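Local atomic coordinates of glucose 1-dehydrogenase (Haloferax mediterranei, PDB entry 2B5W), a protein that catalyses the NAD(P)+-dependent oxidation of D-glucose and several other aldose sugars, preferring NADP+, with a catalytic zinc ion in each subunit of a homodimer. Residues 31-36 / 66-71; 39-44 / 61-66. The protein carries 1 engineered substitution. All blocks are in the same frame, centred on the assembly; numbering follows the deposited sequence.

Contact 1: 31-36 / 66-71; sequences RTLRVG and VGVVVD
R31 lays its guanidinium over V68: CG1 of V68 stands 3.4 Å above the centre of the plane, the two side chains running side by side. The R31 chain leaves trans to the backbone N (chi1 178°) and bends at chi3 (43°), which leans the flat group over V68 CG1, while the V70 side chain crosses that of R31 at about a right angle, its CG1 3.6 Å from R31 CB. Beneath them R31 and V68 form an antiparallel hydrogen-bonded pair, R31 N to V68 O 2.8 Å and V68 N to R31 O 2.9 Å. Beyond the non-hydrogen-bonded pair T32-G67, V66 O accepts two amides, L33 N at 2.9 Å and the longer R34 N at 3.3 Å, and V66 N returns a bond to R34 O. L33 CD1 packs on the backbone of G67, 3.7 Å from its C. From outside, T356 O and S355 OG hold R31 NH2. Replacing R31 by an alanine would probably remove the flat cover from V68 CG1 and leave T356 O without this donor. L33 and R34 both facing V66 define a classic beta bulge, here between antiparallel strands of the GroES-like domain of zinc-containing alcohol dehydrogenases.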
loop_
_atom_site.group_PDB
_atom_site.type_symbol
_atom_site.label_atom_id
_atom_site.label_comp_id
_atom_site.label_asym_id
_atom_site.label_seq_id
_atom_site.Cartn_x
_atom_site.Cartn_y
_atom_site.Cartn_z
ATOM N N ARG A 31 -1.983 16.702 36.127
ATOM C CA ARG A 31 -0.658 16.722 36.711
ATOM C C ARG A 31 0.185 15.670 36.023
ATOM O O ARG A 31 -0.140 14.486 36.060
ATOM C CB ARG A 31 -0.705 16.446 38.212
ATOM C CG ARG A 31 0.641 16.399 38.857
ATOM C CD ARG A 31 0.606 16.374 40.402
ATOM N NE ARG A 31 -0.392 15.486 41.025
ATOM C CZ ARG A 31 -0.208 14.223 41.331
ATOM N NH1 ARG A 31 -1.160 13.569 41.973
ATOM N NH2 ARG A 31 0.899 13.587 41.012
ATOM N N THR A 32 1.295 16.104 35.444
ATOM C CA THR A 32 2.195 15.190 34.733
ATOM C C THR A 32 2.870 14.208 35.669
ATOM O O THR A 32 3.407 14.597 36.712
ATOM C CB THR A 32 3.234 15.995 33.983
ATOM O OG1 THR A 32 2.538 16.928 33.144
ATOM C CG2 THR A 32 4.069 15.124 33.091
ATOM N N LEU A 33 2.831 12.924 35.306
ATOM C CA LEU A 33 3.529 11.873 36.062
ATOM C C LEU A 33 4.885 11.647 35.386
ATOM O O LEU A 33 5.913 11.973 35.951
ATOM C CB LEU A 33 2.710 10.576 36.131
ATOM C CG LEU A 33 1.424 10.725 36.923
ATOM C CD1 LEU A 33 0.516 9.558 36.591
ATOM C CD2 LEU A 33 1.686 10.760 38.399
ATOM N N ARG A 34 4.889 11.093 34.164
ATOM C CA ARG A 34 6.115 10.803 33.405
ATOM C C ARG A 34 5.942 11.145 31.948
ATOM O O ARG A 34 4.841 11.041 31.413
ATOM C CB ARG A 34 6.492 9.321 33.523
ATOM C CG ARG A 34 6.954 8.929 34.917
ATOM C CD ARG A 34 7.028 7.417 35.103
ATOM N NE ARG A 34 7.656 7.123 36.381
ATOM C CZ ARG A 34 8.245 5.992 36.648
ATOM N NH1 ARG A 34 8.203 4.993 35.784
ATOM N NH2 ARG A 34 8.869 5.838 37.829
ATOM N N VAL A 35 7.022 11.549 31.292
ATOM C CA VAL A 35 7.019 11.832 29.865
ATOM C C VAL A 35 8.214 11.146 29.245
ATOM O O VAL A 35 9.347 11.294 29.705
ATOM C CB VAL A 35 7.069 13.343 29.556
ATOM C CG1 VAL A 35 6.929 13.579 28.076
ATOM C CG2 VAL A 35 6.023 14.073 30.332
ATOM N N GLY A 36 7.974 10.323 28.242
ATOM C CA GLY A 36 9.007 9.635 27.526
ATOM C C GLY A 36 9.760 10.493 26.538
ATOM O O GLY A 36 9.327 11.576 26.159
ATOM N N VAL A 66 1.993 10.574 30.469
ATOM C CA VAL A 66 0.950 10.022 31.323
ATOM C C VAL A 66 0.813 10.933 32.528
ATOM O O VAL A 66 1.804 11.430 33.057
ATOM C CB VAL A 66 1.232 8.527 31.722
ATOM C CG1 VAL A 66 2.573 8.335 32.418
ATOM C CG2 VAL A 66 0.120 7.979 32.557
ATOM N N GLY A 67 -0.421 11.197 32.937
ATOM C CA GLY A 67 -0.675 12.064 34.050
ATOM C C GLY A 67 -1.918 11.668 34.802
ATOM O O GLY A 67 -2.559 10.676 34.434
ATOM N N VAL A 68 -2.205 12.431 35.853
ATOM C CA VAL A 68 -3.377 12.206 36.692
ATOM C C VAL A 68 -4.257 13.478 36.582
ATOM O O VAL A 68 -3.778 14.600 36.695
ATOM C CB VAL A 68 -2.976 11.824 38.133
ATOM C CG1 VAL A 68 -2.041 12.798 38.743
ATOM C CG2 VAL A 68 -4.202 11.676 39.023
ATOM N N VAL A 69 -5.560 13.287 36.371
ATOM C CA VAL A 69 -6.492 14.400 36.273
ATOM C C VAL A 69 -6.616 14.983 37.669
ATOM O O VAL A 69 -6.888 14.260 38.639
ATOM C CB VAL A 69 -7.888 13.948 35.774
ATOM C CG1 VAL A 69 -8.912 15.123 35.894
ATOM C CG2 VAL A 69 -7.813 13.452 34.351
ATOM N N VAL A 70 -6.363 16.288 37.779
ATOM C CA VAL A 70 -6.434 16.984 39.059
ATOM C C VAL A 70 -7.640 17.940 39.092
ATOM O O VAL A 70 -8.158 18.228 40.167
ATOM C CB VAL A 70 -5.123 17.694 39.470
ATOM C CG1 VAL A 70 -4.013 16.670 39.716
ATOM C CG2 VAL A 70 -4.689 18.721 38.432
ATOM N N ASP A 71 -8.098 18.402 37.926
ATOM C CA ASP A 71 -9.334 19.189 37.818
ATOM C C ASP A 71 -10.085 18.767 36.559
ATOM O O ASP A 71 -9.711 19.136 35.447
ATOM C CB ASP A 71 -9.040 20.689 37.782
ATOM C CG ASP A 71 -10.311 21.549 37.694
ATOM O OD1 ASP A 71 -11.434 21.003 37.760
ATOM O OD2 ASP A 71 -10.260 22.791 37.553
#

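Contact 2: 39-44 / 61-66. With ZN (zinc ion), chain B; NAP (NADP nicotinamide-adenine-dinucleotide phosphate), chain I.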
loop_
_atom_site.group_PDB
_atom_site.type_symbol
_atom_site.label_atom_id
_atom_site.label_comp_id
_atom_site.label_asym_id
_atom_site.label_seq_id
_atom_site.Cartn_x
_atom_site.Cartn_y
_atom_site.Cartn_z
ATOM N N GLY A 39 13.152 9.167 19.463
ATOM C CA GLY A 39 13.943 9.756 18.398
ATOM C C GLY A 39 13.358 11.072 17.926
ATOM O O GLY A 39 14.083 12.005 17.598
ATOM N N THR A 40 12.036 11.152 17.883
ATOM C CA THR A 40 11.388 12.392 17.500
ATOM C C THR A 40 11.870 13.562 18.341
ATOM O O THR A 40 12.033 14.674 17.847
ATOM C CB THR A 40 9.839 12.274 17.629
ATOM O OG1 THR A 40 9.348 11.162 16.843
ATOM C CG2 THR A 40 9.168 13.516 17.021
ATOM N N ASP A 41 11.974 13.375 19.650
ATOM C CA ASP A 41 12.480 14.455 20.537
ATOM C C ASP A 41 13.899 14.889 20.188
ATOM O O ASP A 41 14.234 16.075 20.239
ATOM C CB ASP A 41 12.478 13.992 22.009
ATOM C CG ASP A 41 11.098 13.867 22.550
ATOM O OD1 ASP A 41 10.606 12.720 22.646
ATOM O OD2 ASP A 41 10.465 14.906 22.838
ATOM N N HIS A 42 14.749 13.929 19.864
ATOM C CA HIS A 42 16.114 14.286 19.515
ATOM C C HIS A 42 16.092 15.049 18.185
ATOM O O HIS A 42 16.846 15.991 18.017
ATOM C CB HIS A 42 16.975 13.039 19.465
ATOM C CG HIS A 42 17.176 12.406 20.809
ATOM N ND1 HIS A 42 18.045 12.923 21.745
ATOM C CD2 HIS A 42 16.615 11.308 21.378
ATOM C CE1 HIS A 42 18.031 12.157 22.824
ATOM N NE2 HIS A 42 17.187 11.162 22.626
ATOM N N GLU A 43 15.208 14.657 17.268
ATOM C CA GLU A 43 15.098 15.352 15.968
ATOM C C GLU A 43 14.632 16.799 16.180
ATOM O O GLU A 43 15.154 17.714 15.565
ATOM C CB GLU A 43 14.167 14.597 15.015
ATOM C CG GLU A 43 14.669 13.226 14.590
ATOM C CD GLU A 43 13.572 12.338 14.008
ATOM O OE1 GLU A 43 12.620 12.874 13.399
ATOM O OE2 GLU A 43 13.658 11.095 14.172
ATOM N N VAL A 44 13.680 17.015 17.092
ATOM C CA VAL A 44 13.221 18.367 17.429
ATOM C C VAL A 44 14.357 19.192 18.042
ATOM O O VAL A 44 14.469 20.397 17.792
ATOM C CB VAL A 44 12.012 18.336 18.435
ATOM C CG1 VAL A 44 11.690 19.730 18.973
ATOM C CG2 VAL A 44 10.776 17.734 17.782
ATOM N N LEU A 61 9.117 20.500 25.336
ATOM C CA LEU A 61 9.257 19.218 24.695
ATOM C C LEU A 61 8.263 18.198 25.259
ATOM O O LEU A 61 7.627 18.450 26.264
ATOM C CB LEU A 61 10.672 18.705 24.876
ATOM C CG LEU A 61 11.802 19.516 24.222
ATOM C CD1 LEU A 61 13.138 18.933 24.697
ATOM C CD2 LEU A 61 11.678 19.465 22.723
ATOM N N GLY A 62 8.199 17.049 24.584
ATOM C CA GLY A 62 7.526 15.864 25.084
ATOM C C GLY A 62 6.162 15.641 24.469
ATOM O O GLY A 62 5.256 16.471 24.601
ATOM N N HIS A 63 5.985 14.460 23.881
ATOM C CA HIS A 63 4.689 14.100 23.306
ATOM C C HIS A 63 4.198 12.743 23.822
ATOM O O HIS A 63 3.124 12.297 23.442
ATOM C CB HIS A 63 4.777 14.058 21.770
ATOM C CG HIS A 63 5.812 13.108 21.284
ATOM N ND1 HIS A 63 7.153 13.440 21.230
ATOM C CD2 HIS A 63 5.726 11.806 20.913
ATOM C CE1 HIS A 63 7.848 12.375 20.864
ATOM N NE2 HIS A 63 7.013 11.363 20.685
ATOM N N GLU A 64 4.985 12.061 24.645
ATOM C CA GLU A 64 4.619 10.740 25.200
ATOM C C GLU A 64 4.362 10.842 26.716
ATOM O O GLU A 64 5.259 10.561 27.537
ATOM C CB GLU A 64 5.770 9.777 24.989
ATOM C CG GLU A 64 6.326 9.677 23.600
ATOM C CD GLU A 64 7.516 8.762 23.521
ATOM O OE1 GLU A 64 7.954 8.239 24.569
ATOM O OE2 GLU A 64 7.959 8.516 22.411
ATOM N N ALA A 65 3.141 11.144 27.121
ATOM C CA ALA A 65 2.879 11.530 28.472
ATOM C C ALA A 65 1.878 10.653 29.146
ATOM O O ALA A 65 1.029 10.069 28.473
ATOM C CB ALA A 65 2.368 12.953 28.540
ATOM N N VAL A 66 1.993 10.574 30.469
ATOM C CA VAL A 66 0.950 10.022 31.323
ATOM C C VAL A 66 0.813 10.933 32.528
ATOM O O VAL A 66 1.804 11.430 33.057
ATOM C CB VAL A 66 1.232 8.527 31.722
ATOM C CG1 VAL A 66 2.573 8.335 32.418
ATOM C CG2 VAL A 66 0.120 7.979 32.557
HETATM ZN ZN ZN B . 7.844 9.466 20.809
HETATM P PA NAP I . 15.941 5.897 16.696
HETATM O O1A NAP I . 16.818 6.903 16.121
HETATM O O2A NAP I . 16.102 5.746 18.216
HETATM O O5B NAP I . 16.200 4.478 16.057
HETATM C C5B NAP I . 16.546 4.261 14.716
HETATM C C4B NAP I . 17.415 3.026 14.800
HETATM O O4B NAP I . 17.633 2.566 13.485
HETATM C C3B NAP I . 18.788 3.279 15.451
HETATM O O3B NAP I . 19.020 2.460 16.587
HETATM C C2B NAP I . 19.781 2.988 14.324
HETATM O O2B NAP I . 20.942 2.276 14.721
HETATM C C1B NAP I . 18.972 2.132 13.380
HETATM N N9A NAP I . 19.416 2.291 12.009
HETATM C C8A NAP I . 19.454 3.459 11.283
HETATM N N7A NAP I . 19.936 3.180 10.057
HETATM C C5A NAP I . 20.250 1.842 10.012
HETATM C C6A NAP I . 20.781 0.996 9.033
HETATM N N6A NAP I . 21.183 1.442 7.825
HETATM N N1A NAP I . 20.960 -0.338 9.318
HETATM C C2A NAP I . 20.599 -0.861 10.542
HETATM N N3A NAP I . 20.076 -0.036 11.523
HETATM C C4A NAP I . 19.893 1.280 11.252
HETATM O O3 NAP I . 14.412 6.312 16.530
HETATM P PN NAP I . 13.051 5.657 17.113
HETATM O O1N NAP I . 13.137 4.171 17.211
HETATM O O2N NAP I . 12.491 6.441 18.260
HETATM O O5D NAP I . 12.348 6.051 15.733
HETATM C C5D NAP I . 12.549 5.269 14.572
HETATM C C4D NAP I . 12.092 6.026 13.326
HETATM O O4D NAP I . 10.676 6.208 13.416
HETATM C C3D NAP I . 12.703 7.423 13.187
HETATM O O3D NAP I . 13.043 7.693 11.841
HETATM C C2D NAP I . 11.584 8.334 13.681
HETATM O O2D NAP I . 11.645 9.659 13.223
HETATM C C1D NAP I . 10.353 7.578 13.182
HETATM N N1N NAP I . 9.109 7.796 13.929
HETATM C C2N NAP I . 8.006 7.997 13.156
HETATM C C3N NAP I . 6.782 8.117 13.749
HETATM C C7N NAP I . 5.609 8.151 12.815
HETATM O O7N NAP I . 4.429 8.478 13.477
HETATM N N7N NAP I . 5.777 7.884 11.490
HETATM C C4N NAP I . 6.625 8.085 15.141
HETATM C C5N NAP I . 7.758 7.869 15.916
HETATM C C6N NAP I . 9.004 7.697 15.297
HETATM P P2B NAP I . 22.322 3.054 15.200
HETATM O O1X NAP I . 22.134 3.761 16.440
HETATM O O2X NAP I . 23.336 1.895 15.295
HETATM O O3X NAP I . 22.747 4.029 14.097
#
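This is a helix-against-loop contact at the catalytic zinc site of the GroES-like domain, where the first turns of helix 39-46 pack against residues 61-63, on the approach to strand 64-71. No hydrogen bond links the two segments; the evidence for the contact is side-chain packing, with 235 Å² buried in total. Its centre is the approach of D41 to the H63 ring: D41 OD1 comes obliquely to 3.3 Å from H63 CE1, and the carboxylate and ring planes are 19° apart. OD1 is hydrogen-bonded instead to the backbone N of C38, the engineered cysteine that supplies the third protein ligand to the metal, so D41 braces one zinc ligand while its OD1 comes near CE1 of another. H63 ND1 is buried with no polar partner. On the T40 side, CB meets H63 CE1 at 3.8 Å, and at the far end the V44 and L61 side chains slide past each other in opposite directions, V44 CG1 3.8 Å from L61 CD2.

The same helix also serves the cofactor. The backbone N of G39 donates to the phosphate oxygen O2N of NADP, and a side chain on G39 would collide with the pyrophosphate bridge. E43 receives the ribose hydroxyl O2D on OE2 at 2.6 Å, while T40, a substrate-binding residue, brings OG1 to 3.8 Å from C5N of the nicotinamide ring. K349 forms a salt bridge with E64 OE1, leaving the other carboxylate oxygen turned to the metal. H63 has CG between its backbone N and carbonyl carbon (chi1 58°), which swings the imidazole toward the helix and the metal: NE2 binds zinc at 2.1 Å, beside E64 OE2 at 1.9 Å.

How the contacts relate
Both contacts lie in the GroES-like domain, their centres 15 Å apart, and both draw on strand 64-71, with V66 common to the two. Along the chain the order is 31-36, 39-44, 61-66, 66-71, so contact 2 falls between the two segments of contact 1, meeting the second at the shared V66. Strand 27-37 leads directly into helix 39-46, and the same strand pairs with 64-71 in the mixed sheet. A probable hydrogen bond from G36 N to E64 O (2.8 Å) joins the contacts, and V35 CG1 packs on G62 CA. The paired strands of contact 1 thus continue into the zinc and cofactor site of contact 2, which is consistent with the strand pair holding the helix and the zinc ligands in place.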